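PDB 3L84: transketolase from Campylobacter jejuni, which belongs to the transketolase family of thiamine diphosphate-binding enzymes and is present as two protein chains in its assembly. Local coordinates for residues 139-144 with 311-316; 134-139 with 318-323; 126-131 with 395-400. All coordinates share one frame; numbering follows the deposited sequence. Where two conformers were deposited one is given.

Interaction 1: residues 139-144 with 311-316; sequences SDLIDH and SAKKEL. With ACT (acetate ion), chain D.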
ATOM      1  N   SER A 139     -16.466 -32.478  -5.746  1.00 11.93           N
ATOM      2  CA  SER A 139     -16.192 -32.204  -7.165  1.00 13.66           C
ATOM      3  C   SER A 139     -17.380 -32.419  -8.087  1.00 12.87           C
ATOM      4  O   SER A 139     -17.380 -31.879  -9.195  1.00 13.02           O
ATOM      5  CB  SER A 139     -14.995 -33.016  -7.657  1.00 15.54           C
ATOM      6  OG  SER A 139     -15.236 -34.384  -7.520  1.00 18.26           O
ATOM      7  N   ASP A 140     -18.404 -33.146  -7.626  1.00 12.61           N
ATOM      8  CA  ASP A 140     -19.656 -33.272  -8.376  0.50 12.95           C
ATOM      9  C   ASP A 140     -20.374 -31.923  -8.468  1.00 12.19           C
ATOM     10  O   ASP A 140     -21.105 -31.651  -9.420  1.00 12.70           O
ATOM     11  CB  ASP A 140     -20.618 -34.273  -7.713  0.50 13.76           C
ATOM     12  CG  ASP A 140     -20.170 -35.718  -7.842  0.50 16.00           C
ATOM     13  OD1 ASP A 140     -19.405 -36.043  -8.779  0.50 19.31           O
ATOM     14  OD2 ASP A 140     -20.622 -36.535  -7.004  0.50 18.73           O
ATOM     15  N   LEU A 141     -20.189 -31.071  -7.462  1.00  9.73           N
ATOM     16  CA  LEU A 141     -20.917 -29.808  -7.386  1.00  8.89           C
ATOM     17  C   LEU A 141     -20.069 -28.579  -7.742  1.00  8.70           C
ATOM     18  O   LEU A 141     -20.602 -27.530  -8.120  1.00  9.35           O
ATOM     19  CB  LEU A 141     -21.501 -29.609  -5.992  1.00  9.35           C
ATOM     20  CG  LEU A 141     -22.609 -30.575  -5.594  1.00  8.76           C
ATOM     21  CD1 LEU A 141     -23.185 -30.214  -4.214  1.00  9.79           C
ATOM     22  CD2 LEU A 141     -23.703 -30.650  -6.674  1.00 12.05           C
ATOM     23  N   ILE A 142     -18.751 -28.645  -7.560  1.00  8.74           N
ATOM     24  CA  ILE A 142     -17.889 -27.502  -7.854  1.00  8.54           C
ATOM     25  C   ILE A 142     -16.800 -27.927  -8.807  1.00  9.07           C
ATOM     26  O   ILE A 142     -15.956 -28.757  -8.470  1.00  9.87           O
ATOM     27  CB  ILE A 142     -17.276 -26.882  -6.597  1.00  8.54           C
ATOM     28  CG1 ILE A 142     -18.379 -26.395  -5.649  1.00  8.89           C
ATOM     29  CG2 ILE A 142     -16.326 -25.727  -6.974  1.00  9.68           C
ATOM     30  CD1 ILE A 142     -19.161 -25.152  -6.092  1.00  9.71           C
ATOM     31  N   ASP A 143     -16.863 -27.412 -10.025  1.00  8.10           N
ATOM     32  CA  ASP A 143     -15.928 -27.841 -11.093  1.00  9.84           C
ATOM     33  C   ASP A 143     -15.611 -26.771 -12.151  1.00 10.29           C
ATOM     34  O   ASP A 143     -15.052 -27.068 -13.196  1.00 12.71           O
ATOM     35  CB  ASP A 143     -16.374 -29.138 -11.725  1.00 10.85           C
ATOM     36  CG  ASP A 143     -17.609 -28.983 -12.541  1.00 13.27           C
ATOM     37  OD1 ASP A 143     -18.091 -27.834 -12.711  1.00 15.66           O
ATOM     38  OD2 ASP A 143     -18.128 -30.024 -13.038  1.00 17.35           O
ATOM     39  N   HIS A 144     -15.875 -25.533 -11.846  1.00  9.11           N
ATOM     40  CA  HIS A 144     -15.877 -24.471 -12.847  1.00  7.72           C
ATOM     41  C   HIS A 144     -14.459 -23.883 -12.991  1.00  7.87           C
ATOM     42  O   HIS A 144     -13.522 -24.218 -12.250  1.00  9.79           O
ATOM     43  CB  HIS A 144     -16.869 -23.394 -12.407  1.00  8.17           C
ATOM     44  CG  HIS A 144     -16.480 -22.705 -11.149  1.00  7.00           C
ATOM     45  ND1 HIS A 144     -15.580 -21.655 -11.110  1.00  7.57           N
ATOM     46  CD2 HIS A 144     -16.814 -22.953  -9.858  1.00  8.15           C
ATOM     47  CE1 HIS A 144     -15.440 -21.253  -9.860  1.00  7.39           C
ATOM     48  NE2 HIS A 144     -16.169 -22.030  -9.073  1.00  8.22           N
ATOM     49  N   SER A 311     -27.209 -34.826  -4.185  1.00 13.68           N
ATOM     50  CA  SER A 311     -26.035 -34.747  -3.303  0.50 14.20           C
ATOM     51  C   SER A 311     -26.442 -35.007  -1.869  1.00 14.41           C
ATOM     52  O   SER A 311     -27.661 -34.991  -1.546  1.00 17.84           O
ATOM     53  CB  SER A 311     -25.361 -33.352  -3.420  0.50 13.46           C
ATOM     54  OG  SER A 311     -24.281 -33.107  -2.501  0.50 15.39           O
ATOM     55  N   ALA A 312     -25.442 -35.251  -1.034  1.00 13.25           N
ATOM     56  CA  ALA A 312     -25.589 -35.307   0.410  1.00 12.88           C
ATOM     57  C   ALA A 312     -25.197 -33.964   1.041  1.00 12.40           C
ATOM     58  O   ALA A 312     -25.050 -33.853   2.250  1.00 12.64           O
ATOM     59  CB  ALA A 312     -24.729 -36.420   0.979  1.00 14.38           C
ATOM     60  N   LYS A 313     -25.047 -32.947   0.202  1.00 12.40           N
ATOM     61  CA  LYS A 313     -24.546 -31.638   0.631  1.00 12.64           C
ATOM     62  C   LYS A 313     -25.610 -30.557   0.712  1.00 12.20           C
ATOM     63  O   LYS A 313     -25.261 -29.373   0.953  1.00 11.29           O
ATOM     64  CB  LYS A 313     -23.481 -31.136  -0.350  1.00 14.26           C
ATOM     65  CG  LYS A 313     -22.331 -32.073  -0.544  1.00 15.84           C
ATOM     66  CD  LYS A 313     -21.598 -32.334   0.711  1.00 18.18           C
ATOM     67  CE  LYS A 313     -20.364 -33.197   0.497  1.00 21.86           C
ATOM     68  NZ  LYS A 313     -19.639 -33.387   1.783  1.00 23.06           N
ATOM     69  N   LYS A 314     -26.874 -30.893   0.517  1.00 10.94           N
ATOM     70  CA  LYS A 314     -27.944 -29.882   0.449  1.00 10.74           C
ATOM     71  C   LYS A 314     -28.072 -29.035   1.701  1.00 10.92           C
ATOM     72  O   LYS A 314     -28.207 -27.807   1.614  1.00 11.00           O
ATOM     73  CB  LYS A 314     -29.320 -30.509   0.146  1.00 12.22           C
ATOM     74  CG  LYS A 314     -29.481 -31.032  -1.235  1.00 14.29           C
ATOM     75  CD  LYS A 314     -30.897 -31.602  -1.453  1.00 13.79           C
ATOM     76  CE  LYS A 314     -31.181 -32.883  -0.675  1.00 15.94           C
ATOM     77  NZ  LYS A 314     -30.421 -34.050  -1.214  1.00 17.57           N
ATOM     78  N   GLU A 315     -28.091 -29.683   2.858  1.00  9.90           N
ATOM     79  CA  GLU A 315     -28.256 -28.962   4.116  1.00 10.01           C
ATOM     80  C   GLU A 315     -27.022 -28.108   4.390  1.00  8.80           C
ATOM     81  O   GLU A 315     -27.146 -26.990   4.859  1.00  8.74           O
ATOM     82  CB  GLU A 315     -28.533 -29.915   5.294  1.00 10.73           C
ATOM     83  CG  GLU A 315     -29.920 -30.601   5.253  1.00 14.36           C
ATOM     84  CD  GLU A 315     -30.328 -31.279   6.573  1.00 20.66           C
ATOM     85  OE1 GLU A 315     -29.781 -30.946   7.664  1.00 26.71           O
ATOM     86  OE2 GLU A 315     -31.245 -32.121   6.513  1.00 26.24           O
ATOM     87  N   LEU A 316     -25.840 -28.637   4.087  1.00  8.81           N
ATOM     88  CA  LEU A 316     -24.623 -27.846   4.266  1.00  8.56           C
ATOM     89  C   LEU A 316     -24.672 -26.577   3.405  1.00  8.28           C
ATOM     90  O   LEU A 316     -24.394 -25.502   3.899  1.00  7.38           O
ATOM     91  CB  LEU A 316     -23.397 -28.679   3.897  1.00  9.70           C
ATOM     92  CG  LEU A 316     -22.071 -27.918   3.821  1.00  9.49           C
ATOM     93  CD1 LEU A 316     -21.764 -27.193   5.129  1.00 11.10           C
ATOM     94  CD2 LEU A 316     -20.933 -28.830   3.418  1.00 13.26           C
TER
HETATM   95  C   ACT D3001     -28.902 -33.335   2.364  1.00 30.91           C
HETATM   96  O   ACT D3001     -28.138 -32.674   3.147  1.00 31.11           O
HETATM   97  OXT ACT D3001     -28.403 -33.629   1.237  1.00 33.06           O
HETATM   98  CH3 ACT D3001     -30.343 -33.640   2.691  1.00 32.50           C

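Interaction 2: residues 134-139 with 318-323; sequences QNLLGS and ERLLNP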
ATOM      1  N   GLN A 134     -15.025 -26.852  -3.394  1.00  7.95           N
ATOM      2  CA  GLN A 134     -14.948 -28.245  -3.869  0.50  8.65           C
ATOM      3  C   GLN A 134     -14.659 -29.177  -2.670  1.00  8.06           C
ATOM      4  O   GLN A 134     -15.224 -30.269  -2.553  1.00  8.16           O
ATOM      5  CB  GLN A 134     -13.839 -28.381  -4.931  0.50  8.66           C
ATOM      6  CG  GLN A 134     -13.834 -29.669  -5.733  0.50 11.39           C
ATOM      7  CD  GLN A 134     -12.608 -29.794  -6.617  0.50 14.53           C
ATOM      8  OE1 GLN A 134     -12.094 -28.802  -7.138  0.50 17.52           O
ATOM      9  NE2 GLN A 134     -12.139 -31.012  -6.799  0.50 15.16           N
ATOM     10  N   ASN A 135     -13.773 -28.745  -1.782  1.00  7.24           N
ATOM     11  CA  ASN A 135     -13.509 -29.507  -0.549  1.00  7.79           C
ATOM     12  C   ASN A 135     -14.775 -29.691   0.284  1.00  7.96           C
ATOM     13  O   ASN A 135     -15.019 -30.769   0.828  1.00  9.57           O
ATOM     14  CB  ASN A 135     -12.433 -28.810   0.298  1.00  7.71           C
ATOM     15  CG  ASN A 135     -12.225 -29.475   1.646  1.00 10.61           C
ATOM     16  OD1 ASN A 135     -11.641 -30.565   1.710  1.00 13.87           O
ATOM     17  ND2 ASN A 135     -12.725 -28.859   2.687  1.00  9.43           N
ATOM     18  N   LEU A 136     -15.580 -28.640   0.418  1.00  7.77           N
ATOM     19  CA  LEU A 136     -16.776 -28.701   1.235  1.00  7.44           C
ATOM     20  C   LEU A 136     -17.945 -29.418   0.569  1.00  8.45           C
ATOM     21  O   LEU A 136     -18.657 -30.185   1.228  1.00  9.93           O
ATOM     22  CB  LEU A 136     -17.201 -27.273   1.577  1.00  8.22           C
ATOM     23  CG  LEU A 136     -16.296 -26.508   2.535  1.00  9.49           C
ATOM     24  CD1 LEU A 136     -16.833 -25.088   2.683  1.00 12.26           C
ATOM     25  CD2 LEU A 136     -16.199 -27.191   3.904  1.00 13.03           C
ATOM     26  N   LEU A 137     -18.156 -29.164  -0.722  1.00  7.64           N
ATOM     27  CA  LEU A 137     -19.365 -29.602  -1.433  1.00  8.63           C
ATOM     28  C   LEU A 137     -19.162 -30.761  -2.406  1.00  8.42           C
ATOM     29  O   LEU A 137     -20.145 -31.350  -2.875  1.00  9.29           O
ATOM     30  CB  LEU A 137     -19.960 -28.424  -2.218  1.00  7.87           C
ATOM     31  CG  LEU A 137     -20.340 -27.237  -1.358  1.00  8.09           C
ATOM     32  CD1 LEU A 137     -20.743 -26.038  -2.215  1.00  9.10           C
ATOM     33  CD2 LEU A 137     -21.449 -27.590  -0.351  1.00  9.18           C
ATOM     34  N   GLY A 138     -17.913 -31.092  -2.704  1.00  8.35           N
ATOM     35  CA  GLY A 138     -17.561 -32.155  -3.624  1.00  8.43           C
ATOM     36  C   GLY A 138     -17.293 -31.710  -5.033  1.00  9.72           C
ATOM     37  O   GLY A 138     -17.858 -30.723  -5.514  1.00  8.75           O
ATOM     38  N   SER A 139     -16.466 -32.478  -5.746  1.00 11.93           N
ATOM     39  CA  SER A 139     -16.192 -32.204  -7.165  1.00 13.66           C
ATOM     40  C   SER A 139     -17.380 -32.419  -8.087  1.00 12.87           C
ATOM     41  O   SER A 139     -17.380 -31.879  -9.195  1.00 13.02           O
ATOM     42  CB  SER A 139     -14.995 -33.016  -7.657  1.00 15.54           C
ATOM     43  OG  SER A 139     -15.236 -34.384  -7.520  1.00 18.26           O
ATOM     44  N   GLU A 318     -27.227 -25.008   2.298  1.00  9.00           N
ATOM     45  CA  GLU A 318     -28.194 -24.084   2.876  1.00  9.21           C
ATOM     46  C   GLU A 318     -27.672 -23.355   4.106  1.00  8.99           C
ATOM     47  O   GLU A 318     -27.950 -22.163   4.268  1.00  9.78           O
ATOM     48  CB  GLU A 318     -29.544 -24.770   3.132  1.00 10.16           C
ATOM     49  CG  GLU A 318     -30.357 -24.908   1.838  1.00 14.65           C
ATOM     50  CD  GLU A 318     -30.801 -23.520   1.288  1.00 20.02           C
ATOM     51  OE1 GLU A 318     -30.449 -23.151   0.148  1.00 23.09           O
ATOM     52  OE2 GLU A 318     -31.473 -22.764   2.027  1.00 26.68           O
ATOM     53  N   ARG A 319     -26.918 -24.043   4.966  1.00  7.84           N
ATOM     54  CA  ARG A 319     -26.294 -23.360   6.101  1.00  7.98           C
ATOM     55  C   ARG A 319     -25.280 -22.328   5.652  1.00  7.91           C
ATOM     56  O   ARG A 319     -25.179 -21.254   6.257  1.00  8.59           O
ATOM     57  CB  ARG A 319     -25.646 -24.359   7.053  1.00  8.72           C
ATOM     58  CG  ARG A 319     -26.628 -25.293   7.751  1.00  8.62           C
ATOM     59  CD  ARG A 319     -25.985 -26.067   8.879  1.00  9.05           C
ATOM     60  NE  ARG A 319     -24.906 -26.948   8.448  1.00  9.90           N
ATOM     61  CZ  ARG A 319     -25.051 -28.195   8.038  1.00  9.99           C
ATOM     62  NH1 ARG A 319     -26.256 -28.762   7.929  1.00 14.05           N
ATOM     63  NH2 ARG A 319     -23.984 -28.916   7.690  1.00 10.65           N
ATOM     64  N   LEU A 320     -24.496 -22.641   4.622  1.00  7.27           N
ATOM     65  CA  LEU A 320     -23.501 -21.705   4.139  1.00  7.66           C
ATOM     66  C   LEU A 320     -24.141 -20.457   3.546  1.00  8.21           C
ATOM     67  O   LEU A 320     -23.626 -19.352   3.669  1.00  8.98           O
ATOM     68  CB  LEU A 320     -22.611 -22.380   3.099  1.00  7.10           C
ATOM     69  CG  LEU A 320     -21.680 -23.454   3.592  1.00  7.02           C
ATOM     70  CD1 LEU A 320     -21.160 -24.259   2.434  1.00  7.68           C
ATOM     71  CD2 LEU A 320     -20.539 -22.870   4.419  1.00  7.96           C
ATOM     72  N   LEU A 321     -25.289 -20.640   2.896  1.00  8.30           N
ATOM     73  CA  LEU A 321     -25.985 -19.527   2.247  1.00  8.88           C
ATOM     74  C   LEU A 321     -26.797 -18.710   3.259  1.00  9.53           C
ATOM     75  O   LEU A 321     -27.101 -17.566   2.981  1.00 12.06           O
ATOM     76  CB  LEU A 321     -26.923 -20.042   1.146  1.00  8.17           C
ATOM     77  CG  LEU A 321     -26.217 -20.661  -0.072  1.00  7.78           C
ATOM     78  CD1 LEU A 321     -27.259 -21.294  -0.959  1.00  9.67           C
ATOM     79  CD2 LEU A 321     -25.444 -19.616  -0.842  1.00  9.92           C
ATOM     80  N   ASN A 322     -27.097 -19.288   4.416  1.00  8.83           N
ATOM     81  CA  ASN A 322     -27.984 -18.686   5.422  1.00 10.49           C
ATOM     82  C   ASN A 322     -27.392 -18.785   6.822  1.00 10.06           C
ATOM     83  O   ASN A 322     -27.953 -19.435   7.708  1.00 10.68           O
ATOM     84  CB  ASN A 322     -29.315 -19.421   5.390  1.00 10.86           C
ATOM     85  CG  ASN A 322     -30.022 -19.271   4.083  1.00 14.05           C
ATOM     86  OD1 ASN A 322     -30.593 -18.207   3.817  1.00 16.96           O
ATOM     87  ND2 ASN A 322     -29.997 -20.316   3.238  1.00 14.05           N
ATOM     88  N   PRO A 323     -26.226 -18.159   7.031  1.00 10.12           N
ATOM     89  CA  PRO A 323     -25.592 -18.257   8.325  1.00 10.82           C
ATOM     90  C   PRO A 323     -26.440 -17.612   9.416  1.00 11.19           C
ATOM     91  O   PRO A 323     -27.104 -16.580   9.186  1.00 10.50           O
ATOM     92  CB  PRO A 323     -24.258 -17.531   8.127  1.00 11.59           C
ATOM     93  CG  PRO A 323     -24.452 -16.670   6.958  1.00 12.70           C
ATOM     94  CD  PRO A 323     -25.417 -17.401   6.073  1.00 10.85           C
TER

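Interaction 3: residues 126-131 with 395-400; sequences FAMAAK and AAINNA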
ATOM      1  N   PHE A 126     -10.667 -16.233  -6.354  1.00  6.43           N
ATOM      2  CA  PHE A 126     -11.825 -17.032  -6.796  1.00  6.63           C
ATOM      3  C   PHE A 126     -11.434 -18.481  -7.028  1.00  6.06           C
ATOM      4  O   PHE A 126     -12.230 -19.351  -6.742  1.00  6.85           O
ATOM      5  CB  PHE A 126     -12.441 -16.440  -8.072  1.00  6.69           C
ATOM      6  CG  PHE A 126     -13.291 -15.216  -7.868  1.00  6.31           C
ATOM      7  CD1 PHE A 126     -14.321 -15.190  -6.981  1.00  7.97           C
ATOM      8  CD2 PHE A 126     -13.052 -14.086  -8.632  1.00  8.41           C
ATOM      9  CE1 PHE A 126     -15.138 -14.037  -6.800  1.00  8.43           C
ATOM     10  CE2 PHE A 126     -13.838 -12.933  -8.452  1.00 10.19           C
ATOM     11  CZ  PHE A 126     -14.888 -12.920  -7.554  1.00  8.79           C
ATOM     12  N   ALA A 127     -10.232 -18.740  -7.529  1.00  6.46           N
ATOM     13  CA  ALA A 127      -9.756 -20.089  -7.798  1.00  5.88           C
ATOM     14  C   ALA A 127      -9.485 -20.831  -6.454  1.00  6.40           C
ATOM     15  O   ALA A 127      -9.838 -22.008  -6.320  1.00  7.20           O
ATOM     16  CB  ALA A 127      -8.545 -20.050  -8.690  1.00  6.66           C
HETATM   17  N   MSE A 128      -8.910 -20.127  -5.475  1.00  5.83           N
HETATM   18  CA  MSE A 128      -8.724 -20.740  -4.147  1.00  6.45           C
HETATM   19  C   MSE A 128     -10.065 -21.008  -3.488  1.00  6.55           C
HETATM   20  O   MSE A 128     -10.280 -22.052  -2.858  1.00  6.37           O
HETATM   21  CB  MSE A 128      -7.899 -19.830  -3.264  1.00  7.25           C
HETATM   22  CG  MSE A 128      -6.434 -19.723  -3.691  1.00  7.21           C
HETATM   23 SE   MSE A 128      -5.274 -18.697  -2.569  0.60 10.77          SE
HETATM   24  CE  MSE A 128      -5.235 -19.886  -1.031  1.00 11.21           C
ATOM     25  N   ALA A 129     -10.961 -20.027  -3.560  1.00  6.98           N
ATOM     26  CA  ALA A 129     -12.318 -20.161  -3.011  1.00  6.45           C
ATOM     27  C   ALA A 129     -13.039 -21.351  -3.632  1.00  6.52           C
ATOM     28  O   ALA A 129     -13.639 -22.147  -2.936  1.00  7.44           O
ATOM     29  CB  ALA A 129     -13.124 -18.880  -3.196  1.00  7.27           C
ATOM     30  N   ALA A 130     -12.891 -21.531  -4.935  1.00  7.37           N
ATOM     31  CA  ALA A 130     -13.510 -22.646  -5.627  1.00  7.24           C
ATOM     32  C   ALA A 130     -12.897 -23.972  -5.148  1.00  7.94           C
ATOM     33  O   ALA A 130     -13.619 -24.952  -4.963  1.00  7.57           O
ATOM     34  CB  ALA A 130     -13.309 -22.496  -7.125  1.00  7.67           C
ATOM     35  N   LYS A 131     -11.575 -24.025  -4.972  1.00  6.95           N
ATOM     36  CA  LYS A 131     -10.994 -25.226  -4.396  1.00  7.68           C
ATOM     37  C   LYS A 131     -11.525 -25.549  -3.003  1.00  6.64           C
ATOM     38  O   LYS A 131     -11.780 -26.733  -2.694  1.00  7.25           O
ATOM     39  CB  LYS A 131      -9.467 -25.148  -4.373  1.00  8.20           C
ATOM     40  CG  LYS A 131      -8.826 -25.244  -5.748  1.00  7.86           C
ATOM     41  CD  LYS A 131      -9.082 -26.536  -6.496  1.00 10.72           C
ATOM     42  CE  LYS A 131      -8.280 -26.623  -7.800  1.00  9.86           C
ATOM     43  NZ  LYS A 131      -8.426 -27.944  -8.462  1.00 14.36           N
ATOM     44  N   ALA A 395      -5.358  -9.609   0.985  1.00  5.76           N
ATOM     45  CA  ALA A 395      -6.624  -8.862   1.020  1.00  5.29           C
ATOM     46  C   ALA A 395      -7.403  -8.974  -0.296  1.00  6.05           C
ATOM     47  O   ALA A 395      -8.626  -9.100  -0.268  1.00  5.41           O
ATOM     48  CB  ALA A 395      -6.341  -7.390   1.378  1.00  6.48           C
ATOM     49  N   ALA A 396      -6.751  -8.903  -1.441  1.00  5.52           N
ATOM     50  CA  ALA A 396      -7.420  -9.024  -2.736  1.00  5.27           C
ATOM     51  C   ALA A 396      -7.988 -10.432  -2.926  1.00  5.68           C
ATOM     52  O   ALA A 396      -9.079 -10.620  -3.487  1.00  6.25           O
ATOM     53  CB  ALA A 396      -6.470  -8.624  -3.885  1.00  6.29           C
ATOM     54  N   ILE A 397      -7.274 -11.439  -2.467  1.00  5.73           N
ATOM     55  CA  ILE A 397      -7.778 -12.836  -2.514  1.00  5.68           C
ATOM     56  C   ILE A 397      -9.013 -12.976  -1.645  1.00  5.65           C
ATOM     57  O   ILE A 397     -10.025 -13.548  -2.068  1.00  6.05           O
ATOM     58  CB  ILE A 397      -6.671 -13.826  -2.048  1.00  6.07           C
ATOM     59  CG1 ILE A 397      -5.658 -14.032  -3.164  1.00  5.98           C
ATOM     60  CG2 ILE A 397      -7.250 -15.169  -1.538  1.00  6.95           C
ATOM     61  CD1 ILE A 397      -4.316 -14.625  -2.770  1.00  6.70           C
ATOM     62  N   ASN A 398      -8.966 -12.414  -0.437  1.00  6.21           N
ATOM     63  CA  ASN A 398     -10.112 -12.514   0.453  1.00  5.70           C
ATOM     64  C   ASN A 398     -11.287 -11.666  -0.007  1.00  5.42           C
ATOM     65  O   ASN A 398     -12.439 -12.029   0.252  1.00  6.10           O
ATOM     66  CB  ASN A 398      -9.692 -12.197   1.881  1.00  6.16           C
ATOM     67  CG  ASN A 398      -9.120 -13.385   2.622  1.00  7.43           C
ATOM     68  OD1 ASN A 398      -8.477 -13.184   3.716  1.00 10.41           O
ATOM     69  ND2 ASN A 398      -9.352 -14.553   2.151  1.00  6.13           N
ATOM     70  N   ASN A 399     -11.047 -10.592  -0.771  1.00  5.53           N
ATOM     71  CA  ASN A 399     -12.162  -9.886  -1.419  1.00  5.79           C
ATOM     72  C   ASN A 399     -12.929 -10.839  -2.329  1.00  5.41           C
ATOM     73  O   ASN A 399     -14.158 -10.809  -2.381  1.00  5.85           O
ATOM     74  CB  ASN A 399     -11.665  -8.688  -2.218  1.00  5.02           C
ATOM     75  CG  ASN A 399     -11.249  -7.517  -1.388  1.00  6.80           C
ATOM     76  OD1 ASN A 399     -11.545  -7.420  -0.204  1.00  6.12           O
ATOM     77  ND2 ASN A 399     -10.543  -6.579  -2.034  1.00  6.52           N
ATOM     78  N   ALA A 400     -12.209 -11.704  -3.036  1.00  5.47           N
ATOM     79  CA  ALA A 400     -12.835 -12.695  -3.875  1.00  5.90           C
ATOM     80  C   ALA A 400     -13.507 -13.810  -3.070  1.00  5.47           C
ATOM     81  O   ALA A 400     -14.602 -14.228  -3.448  1.00  6.13           O
ATOM     82  CB  ALA A 400     -11.791 -13.272  -4.878  1.00  6.80           C
TER

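Interaction 1: residues 139-144 with 311-316
S311 and L141 meet through a single methyl: CD1 of L141 lies 3.5 Å from S311 OG and 3.9 Å from S311 CB. The leucine reaches out from the loop that follows helix 118-137, its CG anti to its own carbonyl carbon (chi1 -67°), and it also touches K307 and L308 of helix 293-310. In one of the two modelled conformers of S311, OG also accepts the amide of K313, 2.8 Å from K313 N, by a bent bond of 135°. K313 adds its CB, 4.0 Å from L141 CD1. The rest of that side chain bends at chi2 and leads away from the leucine, its NZ making a weak hydrogen bond to L136 O. K314 begins the helix and points away from the loop; its chain curls back so that NZ donates to S311 O at 2.9 Å and, weakly, to the acetate. The acetate, probably from the crystallisation liquor, also takes the amide of K314 on OXT. E315 gives the straighter bond, E315 N to acetate O at 3.0 Å and 168°. Two backbone amides and, weakly, the K314 amine thus bind the anion, as is common at a helix N terminus, where the first-turn N-H groups point out along the axis. The arrangement is an ST turn leading into helix 314-321, with K313 at the N-cap position.

Interaction 2: residues 134-139 with 318-323
Two helix C termini pack together here, those of helices 118-137 and 314-321 in the thiamine diphosphate-binding domain, and the meeting is made by three leucines, L136, L137 and L320. L320 is the one from the second helix, and it approaches both of the others with the same methyl: its CD1 lies 4.4 Å from L136 CD1 and equally far from L137 CD2. L320 sends its CG anti to the carbonyl carbon (chi1 -69°), which carries CD1 across to the other helix. L136 sets out toward L320, whereas L137 starts off to one side and only its end comes near. At these separations the touch is light, and the backbones stay well apart, with 10.1 Å between L136 CA and L320 CA. L136 also touches F407, L137 touches L56, and L320 touches E356, which forms a salt bridge with R319.

Both helices stop just beyond the leucines. G138 leaves the first with a positive phi, its N still bonded to Q134 O at 2.8 Å. At the second, N322 ND2 donates to E318 O at 2.9 Å, with an N-H...O angle of 152°. That bond lies in the carbonyl plane, on a lone pair, and close to the amide plane of N322; the backbone N of N322 adds a weak bond to the same oxygen. The whole is a small apolar contact between the C-terminal ends of two helices in the thiamine diphosphate-binding part of the chain.

Interaction 3: residues 126-131 with 395-400
F126 O accepts the amide of A130, 2.9 Å from A130 N, and this ordinary helical bond holds the turn of helix 118-137 from which the F126 ring reaches A400. The CB of F126 sets out away from helix 391-404, but with CG anti to the carbonyl carbon (chi1 -77°) the ring swings back and lies over the A400 methyl. A400 CB sits 3.7 Å from the centroid of the F126 ring and only 8° off its normal, a CH-pi contact over the centre of one face. The ring also passes the backbone, with CE1 of F126 3.4 Å from A400 O. The same methyl also comes close to the F126 main chain, A400 CB lying 3.5 Å from F126 N. The small side chain thus lets the helices close to 5.3 Å between F126 CA and A400 CA.

Two residues along the helix from F126, the selenium of M128, a selenomethionine, rests 4.2 Å from I397 CG2 and equally far from its CD1. N399 turns its amide elsewhere, to H435 and A424. At this buried contact the thiamine diphosphate-binding and pyrimidine-binding domains probably hold together by apolar packing and a CH-pi contact, closest at A400.

Overall arrangement
Helix 118-137 supplies the first segment of interaction 3 and, further along, that of interaction 2, and the loop after it that of interaction 1; interactions 1 and 2 share S139. The chain then runs through most of the first parallel sheet and helix 293-310 before returning at 311-316, closing interaction 1, and at 318-323, closing interaction 2 round it. Only at 395-400 does interaction 3 close, so the three loops nest without crossing. Interactions 1 and 2 touch directly and tie helix 314-321 to the end of helix 118-137 and the loop after it, within the thiamine diphosphate-binding part; interaction 3 joins helix 118-137 to helix 391-404 of the pyrimidine-binding domain.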